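Local coordinates for E3 19 kDa protein (Human adenovirus E serotype 4, PDB 5IRO) that probably binds and retains class I heavy chains in the endoplasmic reticulum, hindering their transport to the cell surface, and may also inhibit tapasin, at residues D[68-73]-D[78-83]; D[90-93]-D[98-101]; D[47-50]-D[54-57]; D[57-62]-D[85-90]; D[93-98]-D[102-107]. All blocks are in the same frame, centred on the assembly; numbering follows the deposited sequence.

Contact 1: D[68-73]-D[78-83]; sequences TVSVPG and LRTVNN
Val69 O is gripped by two groups of the facing strand: the amide Val81 N donates to it over 2.9 Å, and a weaker CA-H...O contact comes from Thr80 CA at 3.4 Å. The return bond runs from Val69 N to Val81 O, and Val71 and Arg79 repeat the exchange, the bond from Arg79 N to Val71 O being almost straight (175°). These two hydrogen-bonded pairs set the antiparallel register of the hairpin 66-72 and 78-84. Between them lies a non-hydrogen-bonded pair whose hydroxyls, Ser70 OG and Thr80 OG1, share a 3.1 Å hydrogen bond that either could donate. Thr80 CG2 also lies 3.7 Å from Thr68 CB. On the same face Leu78 reaches back over the partner strand, its CD1 3.9 Å from Pro72 CD. Proline suits that end of the strand because a non-hydrogen-bonded site asks no inward N-H of it. On the reverse face the branched Val69 and Val81 lie side by side, CG1 to CB 3.8 Å, and Val42 packs on Val69 and Val71. The chemistry is divided: backbone bonds fix the register, while one face pairs hydroxyls amid apolar contacts and the other sets valines together, with the aliphatic base of Arg79 beside Val71.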
# COMPACT_ATOMS: atom_id res chain seq x y z
N THR D 68 4.83 -29.76 -8.94
CA THR D 68 3.95 -30.88 -9.20
C THR D 68 2.52 -30.43 -9.45
O THR D 68 2.02 -29.51 -8.80
CB THR D 68 3.94 -31.90 -8.03
OG1 THR D 68 3.61 -31.23 -6.81
CG2 THR D 68 5.28 -32.56 -7.89
N VAL D 69 1.87 -31.09 -10.41
CA VAL D 69 0.47 -30.81 -10.70
C VAL D 69 -0.35 -32.09 -10.55
O VAL D 69 -0.16 -33.06 -11.28
CB VAL D 69 0.28 -30.19 -12.12
CG1 VAL D 69 1.04 -30.98 -13.18
CG2 VAL D 69 -1.20 -30.06 -12.47
N SER D 70 -1.25 -32.08 -9.58
CA SER D 70 -2.08 -33.24 -9.30
C SER D 70 -3.38 -33.07 -10.07
O SER D 70 -4.13 -32.12 -9.83
CB SER D 70 -2.36 -33.36 -7.80
OG SER D 70 -1.16 -33.32 -7.04
N VAL D 71 -3.65 -34.00 -10.99
CA VAL D 71 -4.83 -33.92 -11.83
C VAL D 71 -5.49 -35.27 -12.07
O VAL D 71 -4.83 -36.23 -12.48
CB VAL D 71 -4.50 -33.28 -13.21
CG1 VAL D 71 -4.44 -31.77 -13.10
CG2 VAL D 71 -3.20 -33.84 -13.75
N PRO D 72 -6.81 -35.35 -11.83
CA PRO D 72 -7.59 -36.57 -12.04
C PRO D 72 -7.74 -36.92 -13.52
O PRO D 72 -7.87 -36.03 -14.36
CB PRO D 72 -8.96 -36.21 -11.45
CG PRO D 72 -9.03 -34.72 -11.56
CD PRO D 72 -7.63 -34.26 -11.29
N GLY D 73 -7.71 -38.22 -13.82
CA GLY D 73 -7.76 -38.70 -15.19
C GLY D 73 -9.17 -39.06 -15.64
O GLY D 73 -10.14 -38.84 -14.91
N LEU D 78 -6.43 -39.92 -9.89
CA LEU D 78 -5.57 -38.75 -9.94
C LEU D 78 -4.13 -39.13 -10.22
O LEU D 78 -3.60 -40.09 -9.65
CB LEU D 78 -5.67 -37.95 -8.63
CG LEU D 78 -4.81 -36.68 -8.59
CD1 LEU D 78 -5.65 -35.48 -8.20
CD2 LEU D 78 -3.63 -36.85 -7.65
N ARG D 79 -3.49 -38.38 -11.11
CA ARG D 79 -2.08 -38.57 -11.39
C ARG D 79 -1.34 -37.25 -11.19
O ARG D 79 -1.80 -36.19 -11.63
CB ARG D 79 -1.83 -39.10 -12.81
CG ARG D 79 -0.34 -39.26 -13.09
CD ARG D 79 -0.01 -40.06 -14.33
NE ARG D 79 1.43 -40.18 -14.48
CZ ARG D 79 2.16 -39.48 -15.34
NH1 ARG D 79 1.57 -38.59 -16.13
NH2 ARG D 79 3.47 -39.65 -15.40
N THR D 80 -0.21 -37.33 -10.49
CA THR D 80 0.63 -36.17 -10.23
C THR D 80 1.75 -36.12 -11.26
O THR D 80 2.44 -37.12 -11.48
CB THR D 80 1.23 -36.23 -8.81
OG1 THR D 80 0.20 -36.01 -7.84
CG2 THR D 80 2.32 -35.18 -8.64
N VAL D 81 1.94 -34.96 -11.88
CA VAL D 81 2.92 -34.81 -12.96
C VAL D 81 3.96 -33.77 -12.57
O VAL D 81 3.61 -32.66 -12.15
CB VAL D 81 2.24 -34.40 -14.28
CG1 VAL D 81 3.27 -33.97 -15.31
CG2 VAL D 81 1.39 -35.55 -14.82
N ASN D 82 5.23 -34.13 -12.69
CA ASN D 82 6.32 -33.22 -12.39
C ASN D 82 6.68 -32.36 -13.60
O ASN D 82 6.95 -32.89 -14.68
CB ASN D 82 7.56 -33.99 -11.90
CG ASN D 82 7.40 -34.49 -10.48
OD1 ASN D 82 6.29 -34.54 -9.95
ND2 ASN D 82 8.51 -34.87 -9.86
N ASN D 83 6.69 -31.05 -13.42
CA ASN D 83 7.08 -30.14 -14.49
C ASN D 83 8.27 -29.29 -14.09
O ASN D 83 8.29 -28.71 -13.01
CB ASN D 83 5.90 -29.25 -14.88
CG ASN D 83 4.93 -29.94 -15.81
OD1 ASN D 83 5.27 -30.93 -16.46
ND2 ASN D 83 3.70 -29.43 -15.88

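Contact 2: D[90-93]-D[98-101]; sequences MCNT and SRQY
Arg99 reaches end-on to the side-chain oxygen of Asn92, and both of its terminal nitrogens bond to that one atom. The stronger of these side-chain hydrogen bonds runs from Arg99 NH2 to Asn92 OD1 over 3.0 Å; the donor lies in the amide's carbonyl plane, on a lone pair. The other, from Arg99 NH1 to the same Asn92 OD1, is longer at 3.3 Å, and its donor sits above that plane. OD1 stays close to the plane of the guanidinium, although the amide itself is turned 75° from it. A bend at chi2 (-49°) of an otherwise long arginine chain brings its end to the oxygen. Asparagine suits the place as a short side chain with an acceptor close to its own helical turn.

Of side chain to backbone there is one bond, weak and bent: Arg99 NH2 to Cys91 O, 2.9 Å with an angle of 121° at the hydrogen. The carbonyl lies at the guanidinium edge; with Asn92 OD1 it gives NH2 two acceptors.

In packing, Asn92 O stands over one guanidinium face, and Trp104 also touches Arg99. Cys91 is tied by a disulfide to Cys29 of strand 29-34, whereas Gln100 and Tyr101 meet another protein chain of the assembly. The arrangement is a side-chain bridge between two short successive helices, 91-94 and 97-100, of which the first is covalently secured to the sheet.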
# COMPACT_ATOMS: atom_id res chain seq x y z
N MET D 90 14.29 -16.47 -14.73
CA MET D 90 13.27 -15.43 -14.70
C MET D 90 13.34 -14.61 -13.42
O MET D 90 12.72 -13.55 -13.31
CB MET D 90 11.87 -16.05 -14.87
CG MET D 90 11.62 -16.64 -16.25
SD MET D 90 10.69 -15.55 -17.35
CE MET D 90 9.01 -15.88 -16.81
N CYS D 91 14.09 -15.11 -12.44
CA CYS D 91 14.33 -14.35 -11.21
C CYS D 91 15.60 -13.52 -11.32
O CYS D 91 15.78 -12.56 -10.57
CB CYS D 91 14.39 -15.28 -10.00
SG CYS D 91 12.79 -15.72 -9.29
N ASN D 92 16.48 -13.88 -12.25
CA ASN D 92 17.66 -13.08 -12.54
C ASN D 92 17.33 -11.89 -13.45
O ASN D 92 18.05 -10.89 -13.46
CB ASN D 92 18.74 -13.94 -13.19
CG ASN D 92 19.35 -14.94 -12.23
OD1 ASN D 92 19.46 -14.70 -11.03
ND2 ASN D 92 19.77 -16.09 -12.77
N THR D 93 16.24 -12.02 -14.20
CA THR D 93 15.82 -10.97 -15.13
C THR D 93 14.87 -10.00 -14.44
O THR D 93 14.94 -8.79 -14.66
CB THR D 93 15.15 -11.58 -16.38
OG1 THR D 93 16.05 -12.49 -17.02
CG2 THR D 93 14.76 -10.48 -17.37
N SER D 98 17.99 -4.89 -8.48
CA SER D 98 18.37 -5.26 -7.13
C SER D 98 19.77 -5.87 -7.11
O SER D 98 20.34 -6.09 -6.05
CB SER D 98 17.35 -6.23 -6.52
OG SER D 98 17.21 -7.40 -7.32
N ARG D 99 20.32 -6.13 -8.30
CA ARG D 99 21.67 -6.67 -8.42
C ARG D 99 22.71 -5.56 -8.35
O ARG D 99 23.76 -5.71 -7.72
CB ARG D 99 21.85 -7.41 -9.74
CG ARG D 99 20.82 -8.45 -10.03
CD ARG D 99 20.61 -9.37 -8.85
NE ARG D 99 19.48 -10.25 -9.07
CZ ARG D 99 19.58 -11.53 -9.43
NH1 ARG D 99 20.77 -12.08 -9.58
NH2 ARG D 99 18.48 -12.25 -9.61
N GLN D 100 22.40 -4.45 -9.01
CA GLN D 100 23.30 -3.31 -9.08
C GLN D 100 23.52 -2.69 -7.70
O GLN D 100 24.52 -2.01 -7.47
CB GLN D 100 22.73 -2.26 -10.04
CG GLN D 100 22.62 -2.70 -11.50
CD GLN D 100 21.76 -1.76 -12.34
OE1 GLN D 100 21.59 -0.59 -11.99
NE2 GLN D 100 21.21 -2.27 -13.43
N TYR D 101 22.59 -2.95 -6.79
CA TYR D 101 22.60 -2.31 -5.48
C TYR D 101 22.74 -3.32 -4.33
O TYR D 101 22.54 -2.99 -3.16
CB TYR D 101 21.34 -1.45 -5.36
CG TYR D 101 21.22 -0.49 -6.53
CD1 TYR D 101 22.30 0.29 -6.91
CD2 TYR D 101 20.05 -0.41 -7.28
CE1 TYR D 101 22.21 1.15 -7.99
CE2 TYR D 101 19.95 0.45 -8.36
CZ TYR D 101 21.04 1.23 -8.70
OH TYR D 101 20.96 2.09 -9.77

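Contact 3: D[47-50]-D[54-57]; sequences KNKT and TLAS
Leu55 and Lys49 make the closely packed part of this contact, their side chains sliding past each other in opposite directions. Leu55 CD1 rests 3.5 Å from the backbone oxygen Lys49 O, and its other methyl, CD2, lies 4.1 Å from Lys49 CD. The lysine can do this because its chain is fully extended, with CG anti to the backbone N (chi1 169°), so its shaft runs past the leucine, CD nearest, before the charge is reached. At its end Lys49 NZ is modelled as a hydrogen bond to Ala56 O, but the distance is too short to be trusted in detail. Outside this contact, the same ammonium makes a salt bridge with an acidic side chain of another protein chain.

The other end, at the partly exposed Lys47, is looser. Lys47 NZ stays 3.7 Å from Ser57 OG, and its real partners lie beyond: a salt bridge to Asp63 and a hydrogen bond to Thr58 O.

Lysine fits both places because its shaft is apolar and its end charged. The loop after strand 43-45 is laid on strand 54-59 by Leu55 against the backbone and shaft of Lys49. Lys49 carries its charge past Leu55 to an acid of another protein chain, and Lys47 carries its own past Ser57 to Asp63.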
# COMPACT_ATOMS: atom_id res chain seq x y z
N LYS D 47 7.10 -25.81 -3.49
CA LYS D 47 8.11 -26.26 -2.53
C LYS D 47 7.50 -27.26 -1.55
O LYS D 47 7.44 -28.46 -1.82
CB LYS D 47 8.65 -25.07 -1.73
CG LYS D 47 9.56 -24.13 -2.51
CD LYS D 47 9.95 -22.92 -1.66
CE LYS D 47 10.81 -21.93 -2.44
NZ LYS D 47 10.98 -20.63 -1.72
N ASN D 48 7.05 -26.73 -0.42
CA ASN D 48 6.40 -27.51 0.61
C ASN D 48 5.05 -26.86 0.85
O ASN D 48 4.39 -27.06 1.87
CB ASN D 48 7.24 -27.52 1.89
CG ASN D 48 8.61 -28.12 1.67
OD1 ASN D 48 8.79 -28.99 0.82
ND2 ASN D 48 9.60 -27.64 2.42
N LYS D 49 4.65 -26.06 -0.14
CA LYS D 49 3.41 -25.31 -0.10
C LYS D 49 2.50 -25.80 -1.21
O LYS D 49 2.92 -25.93 -2.36
CB LYS D 49 3.69 -23.81 -0.26
CG LYS D 49 2.46 -22.95 -0.50
CD LYS D 49 2.84 -21.49 -0.69
CE LYS D 49 1.62 -20.61 -0.85
NZ LYS D 49 1.99 -19.17 -0.87
N THR D 50 1.25 -26.07 -0.86
CA THR D 50 0.27 -26.57 -1.80
C THR D 50 -0.84 -25.54 -1.84
O THR D 50 -1.36 -25.15 -0.79
CB THR D 50 -0.33 -27.91 -1.33
OG1 THR D 50 -1.64 -27.70 -0.80
CG2 THR D 50 0.55 -28.55 -0.27
N THR D 54 -3.92 -21.64 -8.10
CA THR D 54 -2.88 -20.64 -8.29
C THR D 54 -2.00 -20.57 -7.05
O THR D 54 -2.51 -20.51 -5.93
CB THR D 54 -3.47 -19.25 -8.60
OG1 THR D 54 -4.37 -19.35 -9.71
CG2 THR D 54 -2.37 -18.25 -8.93
N LEU D 55 -0.69 -20.56 -7.25
CA LEU D 55 0.25 -20.59 -6.14
C LEU D 55 1.15 -19.35 -6.19
O LEU D 55 1.48 -18.85 -7.26
CB LEU D 55 1.09 -21.87 -6.22
CG LEU D 55 1.79 -22.39 -4.95
CD1 LEU D 55 1.96 -23.90 -5.03
CD2 LEU D 55 3.13 -21.73 -4.75
N ALA D 56 1.52 -18.85 -5.01
CA ALA D 56 2.44 -17.72 -4.93
C ALA D 56 3.53 -17.96 -3.89
O ALA D 56 3.24 -18.15 -2.71
CB ALA D 56 1.68 -16.44 -4.61
N SER D 57 4.78 -17.94 -4.34
CA SER D 57 5.91 -18.11 -3.43
C SER D 57 7.07 -17.21 -3.82
O SER D 57 6.87 -16.12 -4.36
CB SER D 57 6.37 -19.57 -3.41
OG SER D 57 7.46 -19.73 -2.52

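Contact 4: D[57-62]-D[85-90]; sequences STWQPG and FIFEHM
Phe87 CB sits over one face of the Trp59 indole, 3.5 Å from the centroid of the five-membered ring and only 16° off its normal, a well-aligned CH-pi contact. Glu88 continues along the same face: its CA lies 3.9 Å from the centroid of the six-membered ring, and its CB is 3.5 Å from Trp59 CH2. Backbone and aliphatic carbons thus do the work here, and the glutamate contributes its methylenes. The Phe87 ring itself is nearly parallel to the indole, with planes 17° apart, but slid so far that the two hardly overlap. Its CG turns beside the backbone N (chi1 -52°), which carries the ring away from the tryptophan while CB stays on it.

In the next shell the indole is held in place at its polar edge, Trp59 NE1 donating to Asp63 O. Its opposite face has Pro61 N above it, 4.1 Å from the plane. The Phe87 ring also meets that of Tyr46 obliquely. A broad aromatic such as tryptophan suits a place where several chain segments meet: Val31 of strand 29-34 lies against both Trp59 and Phe87, Leu20 of strand 20-24 touches Phe87, and helix 91-94 begins just past Met90, with Cys91 packing on the indole.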
# COMPACT_ATOMS: atom_id res chain seq x y z
N SER D 57 4.78 -17.94 -4.34
CA SER D 57 5.91 -18.11 -3.43
C SER D 57 7.07 -17.21 -3.82
O SER D 57 6.87 -16.12 -4.36
CB SER D 57 6.37 -19.57 -3.41
OG SER D 57 7.46 -19.73 -2.52
N THR D 58 8.28 -17.67 -3.53
CA THR D 58 9.49 -16.92 -3.87
C THR D 58 10.58 -17.86 -4.34
O THR D 58 10.59 -19.04 -3.99
CB THR D 58 10.03 -16.15 -2.66
OG1 THR D 58 9.01 -16.03 -1.66
CG2 THR D 58 10.54 -14.78 -3.08
N TRP D 59 11.51 -17.33 -5.14
CA TRP D 59 12.68 -18.12 -5.52
C TRP D 59 13.99 -17.43 -5.14
O TRP D 59 14.19 -16.24 -5.42
CB TRP D 59 12.66 -18.48 -7.00
CG TRP D 59 13.75 -19.44 -7.38
CD1 TRP D 59 13.69 -20.80 -7.36
CD2 TRP D 59 15.06 -19.11 -7.86
NE1 TRP D 59 14.88 -21.34 -7.78
CE2 TRP D 59 15.74 -20.31 -8.10
CE3 TRP D 59 15.72 -17.90 -8.11
CZ2 TRP D 59 17.05 -20.35 -8.57
CZ3 TRP D 59 17.02 -17.94 -8.58
CH2 TRP D 59 17.67 -19.15 -8.80
N GLN D 60 14.87 -18.19 -4.50
CA GLN D 60 16.23 -17.77 -4.20
C GLN D 60 17.16 -18.93 -4.56
O GLN D 60 16.68 -20.06 -4.70
CB GLN D 60 16.38 -17.39 -2.72
CG GLN D 60 16.33 -18.56 -1.74
CD GLN D 60 16.52 -18.13 -0.29
OE1 GLN D 60 17.07 -17.06 -0.02
NE2 GLN D 60 16.08 -18.97 0.64
N PRO D 61 18.47 -18.67 -4.74
CA PRO D 61 19.43 -19.74 -5.06
C PRO D 61 19.30 -20.95 -4.14
O PRO D 61 19.47 -20.82 -2.92
CB PRO D 61 20.78 -19.05 -4.85
CG PRO D 61 20.52 -17.63 -5.19
CD PRO D 61 19.11 -17.35 -4.74
N GLY D 62 19.00 -22.10 -4.72
CA GLY D 62 18.82 -23.32 -3.95
C GLY D 62 17.38 -23.80 -3.96
O GLY D 62 17.11 -25.00 -3.83
N PHE D 85 10.32 -25.97 -14.64
CA PHE D 85 10.46 -24.63 -15.18
C PHE D 85 11.53 -23.94 -14.37
O PHE D 85 11.47 -23.92 -13.14
CB PHE D 85 9.16 -23.84 -15.09
CG PHE D 85 9.21 -22.51 -15.79
CD1 PHE D 85 9.58 -21.36 -15.11
CD2 PHE D 85 8.92 -22.41 -17.14
CE1 PHE D 85 9.64 -20.14 -15.75
CE2 PHE D 85 8.98 -21.19 -17.79
CZ PHE D 85 9.34 -20.05 -17.09
N ILE D 86 12.51 -23.37 -15.06
CA ILE D 86 13.63 -22.75 -14.38
C ILE D 86 13.34 -21.32 -13.90
O ILE D 86 13.07 -20.41 -14.69
CB ILE D 86 14.90 -22.79 -15.26
CG1 ILE D 86 16.10 -22.24 -14.48
CG2 ILE D 86 14.69 -22.09 -16.60
CD1 ILE D 86 16.64 -23.22 -13.47
N PHE D 87 13.38 -21.15 -12.58
CA PHE D 87 13.12 -19.86 -11.96
C PHE D 87 14.41 -19.05 -11.96
O PHE D 87 14.40 -17.83 -11.81
CB PHE D 87 12.59 -20.04 -10.53
CG PHE D 87 11.42 -20.98 -10.43
CD1 PHE D 87 10.13 -20.48 -10.39
CD2 PHE D 87 11.61 -22.34 -10.37
CE1 PHE D 87 9.04 -21.34 -10.30
CE2 PHE D 87 10.53 -23.20 -10.27
CZ PHE D 87 9.24 -22.70 -10.24
N GLU D 88 15.53 -19.75 -12.14
CA GLU D 88 16.85 -19.14 -12.20
C GLU D 88 17.01 -18.30 -13.47
O GLU D 88 17.96 -17.54 -13.61
CB GLU D 88 17.92 -20.23 -12.15
CG GLU D 88 19.35 -19.77 -11.94
CD GLU D 88 20.33 -20.93 -11.86
OE1 GLU D 88 19.88 -22.09 -11.82
OE2 GLU D 88 21.55 -20.67 -11.85
N HIS D 89 16.05 -18.43 -14.39
CA HIS D 89 16.12 -17.74 -15.67
C HIS D 89 15.08 -16.63 -15.78
O HIS D 89 15.01 -15.93 -16.79
CB HIS D 89 15.94 -18.74 -16.82
CG HIS D 89 17.22 -19.17 -17.45
ND1 HIS D 89 18.06 -18.30 -18.12
CD2 HIS D 89 17.82 -20.39 -17.52
CE1 HIS D 89 19.11 -18.96 -18.57
NE2 HIS D 89 18.99 -20.23 -18.22
N MET D 90 14.29 -16.47 -14.73
CA MET D 90 13.27 -15.43 -14.70
C MET D 90 13.34 -14.61 -13.42
O MET D 90 12.72 -13.55 -13.31
CB MET D 90 11.87 -16.05 -14.87
CG MET D 90 11.62 -16.64 -16.25
SD MET D 90 10.69 -15.55 -17.35
CE MET D 90 9.01 -15.88 -16.81

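Contact 5: D[93-98]-D[102-107]; sequences TAMFMS and HMWPPR
A Schellman motif ends helix 97-100: Met103 N donates to Ser98 O over 3.1 Å, while His102 N turns back to Arg99 O. The bond from Met103 N is well made, with an angle of 163° at the hydrogen, and meets the carbonyl nearly head-on. His102 is the C' residue and takes a positive phi (57°), the reversal that lets the chain leave the helix. A second, weak bond reaches Ser98 O from Trp104 N at 3.4 Å, so this oxygen serves two successive amides.

Beyond the turn, Trp104 comes back against Met95, before the helix, and Ser98 within it. Met95 SD lies over the face of the Trp104 five-membered ring, 4.0 Å from the centroid, a Met-aromatic contact that a long, polarisable methionine can make readily. Bends at chi2 and chi3 curl the chain so that sulfur, rather than CE, is nearest to Trp104 CD1 (3.6 Å). Ser98 OG stands 3.6 Å from Trp104 CB; a small side chain leaves room there for the indole's stem. Pro106 CD packs on an indole face, just after the cis Trp104-Pro105 bond. Trp104 also touches Pro61, folding the tail after helix 97-100 back to the loop that follows strand 54-59.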
# COMPACT_ATOMS: atom_id res chain seq x y z
N THR D 93 16.24 -12.02 -14.20
CA THR D 93 15.82 -10.97 -15.13
C THR D 93 14.87 -10.00 -14.44
O THR D 93 14.94 -8.79 -14.66
CB THR D 93 15.15 -11.58 -16.38
OG1 THR D 93 16.05 -12.49 -17.02
CG2 THR D 93 14.76 -10.48 -17.37
N ALA D 94 13.97 -10.52 -13.61
CA ALA D 94 13.02 -9.68 -12.89
C ALA D 94 13.75 -8.89 -11.80
O ALA D 94 13.48 -7.71 -11.59
CB ALA D 94 11.91 -10.52 -12.29
N MET D 95 14.68 -9.56 -11.12
CA MET D 95 15.48 -8.93 -10.09
C MET D 95 16.79 -8.45 -10.70
O MET D 95 17.83 -9.06 -10.48
CB MET D 95 15.80 -9.95 -8.98
CG MET D 95 14.60 -10.44 -8.19
SD MET D 95 14.41 -9.61 -6.60
CE MET D 95 13.44 -8.18 -7.07
N PHE D 96 16.73 -7.37 -11.47
CA PHE D 96 17.92 -6.86 -12.15
C PHE D 96 18.45 -5.59 -11.50
O PHE D 96 19.66 -5.40 -11.40
CB PHE D 96 17.62 -6.61 -13.64
CG PHE D 96 16.56 -5.57 -13.89
CD1 PHE D 96 16.90 -4.23 -14.04
CD2 PHE D 96 15.23 -5.93 -13.96
CE1 PHE D 96 15.92 -3.28 -14.26
CE2 PHE D 96 14.25 -4.99 -14.18
CZ PHE D 96 14.59 -3.66 -14.33
N MET D 97 17.55 -4.74 -11.05
CA MET D 97 17.94 -3.48 -10.45
C MET D 97 18.38 -3.74 -9.01
O MET D 97 19.07 -2.93 -8.40
CB MET D 97 16.82 -2.44 -10.52
CG MET D 97 17.26 -1.04 -10.14
SD MET D 97 15.98 0.19 -10.39
CE MET D 97 15.91 0.23 -12.18
N SER D 98 17.99 -4.89 -8.48
CA SER D 98 18.37 -5.26 -7.13
C SER D 98 19.77 -5.87 -7.11
O SER D 98 20.34 -6.09 -6.05
CB SER D 98 17.35 -6.23 -6.52
OG SER D 98 17.21 -7.40 -7.32
N HIS D 102 23.08 -4.56 -4.69
CA HIS D 102 23.43 -5.61 -3.73
C HIS D 102 22.37 -5.94 -2.67
O HIS D 102 22.70 -6.09 -1.50
CB HIS D 102 24.75 -5.27 -3.02
CG HIS D 102 25.90 -5.05 -3.94
ND1 HIS D 102 26.67 -6.09 -4.43
CD2 HIS D 102 26.43 -3.92 -4.46
CE1 HIS D 102 27.62 -5.60 -5.22
NE2 HIS D 102 27.49 -4.28 -5.25
N MET D 103 21.11 -6.05 -3.07
CA MET D 103 20.07 -6.43 -2.12
C MET D 103 19.53 -7.82 -2.43
O MET D 103 18.81 -8.41 -1.62
CB MET D 103 18.94 -5.40 -2.09
CG MET D 103 18.04 -5.50 -0.85
SD MET D 103 18.78 -4.84 0.66
CE MET D 103 17.53 -5.30 1.87
N TRP D 104 19.89 -8.36 -3.59
CA TRP D 104 19.53 -9.73 -3.91
C TRP D 104 20.81 -10.38 -4.46
O TRP D 104 21.52 -9.75 -5.24
CB TRP D 104 18.43 -9.78 -4.97
CG TRP D 104 17.65 -11.07 -4.96
CD1 TRP D 104 16.54 -11.34 -4.22
CD2 TRP D 104 17.98 -12.28 -5.65
NE1 TRP D 104 16.12 -12.63 -4.44
CE2 TRP D 104 16.99 -13.23 -5.31
CE3 TRP D 104 18.99 -12.65 -6.53
CZ2 TRP D 104 16.99 -14.52 -5.83
CZ3 TRP D 104 18.99 -13.94 -7.04
CH2 TRP D 104 18.00 -14.85 -6.70
N PRO D 105 21.11 -11.63 -4.06
CA PRO D 105 20.38 -12.61 -3.23
C PRO D 105 19.97 -12.11 -1.84
O PRO D 105 20.62 -11.20 -1.30
CB PRO D 105 21.40 -13.76 -3.09
CG PRO D 105 22.72 -13.15 -3.43
CD PRO D 105 22.42 -12.15 -4.48
N PRO D 106 18.91 -12.70 -1.27
CA PRO D 106 18.29 -12.34 0.01
C PRO D 106 19.25 -12.06 1.17
O PRO D 106 18.83 -11.45 2.16
CB PRO D 106 17.43 -13.56 0.32
CG PRO D 106 16.99 -14.02 -1.01
CD PRO D 106 18.15 -13.77 -1.94
N ARG D 107 20.50 -12.51 1.07
CA ARG D 107 21.47 -12.26 2.13
C ARG D 107 22.17 -10.91 1.99
O ARG D 107 22.63 -10.54 0.90
CB ARG D 107 22.52 -13.37 2.19
CG ARG D 107 22.25 -14.41 3.25
CD ARG D 107 23.50 -15.24 3.49
NE ARG D 107 23.42 -15.97 4.76
CZ ARG D 107 24.45 -16.61 5.30
NH1 ARG D 107 25.63 -16.61 4.70
NH2 ARG D 107 24.30 -17.25 6.46

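From the N terminus, contact 3 comes first, closing the short loop that leads from strand 43-45 into strand 54-59 and so from one sheet to the other. It shares Ser57 with contact 4, whose long loop closes at 85-90; nested inside is contact 1, the hairpin at the far end of the molecule, its centre about 21 Å from that of contact 4. Where contact 4 ends, at Met90, contact 2 begins. Contacts 2 and 5 overlap along the chain, each opening before the other has closed; contact 2 joins the two short helices and contact 5 ties them to the C-terminal tail. Trp104 of contact 5 packs on Trp59, Gln60 and Pro61, joining this helical end to contact 4.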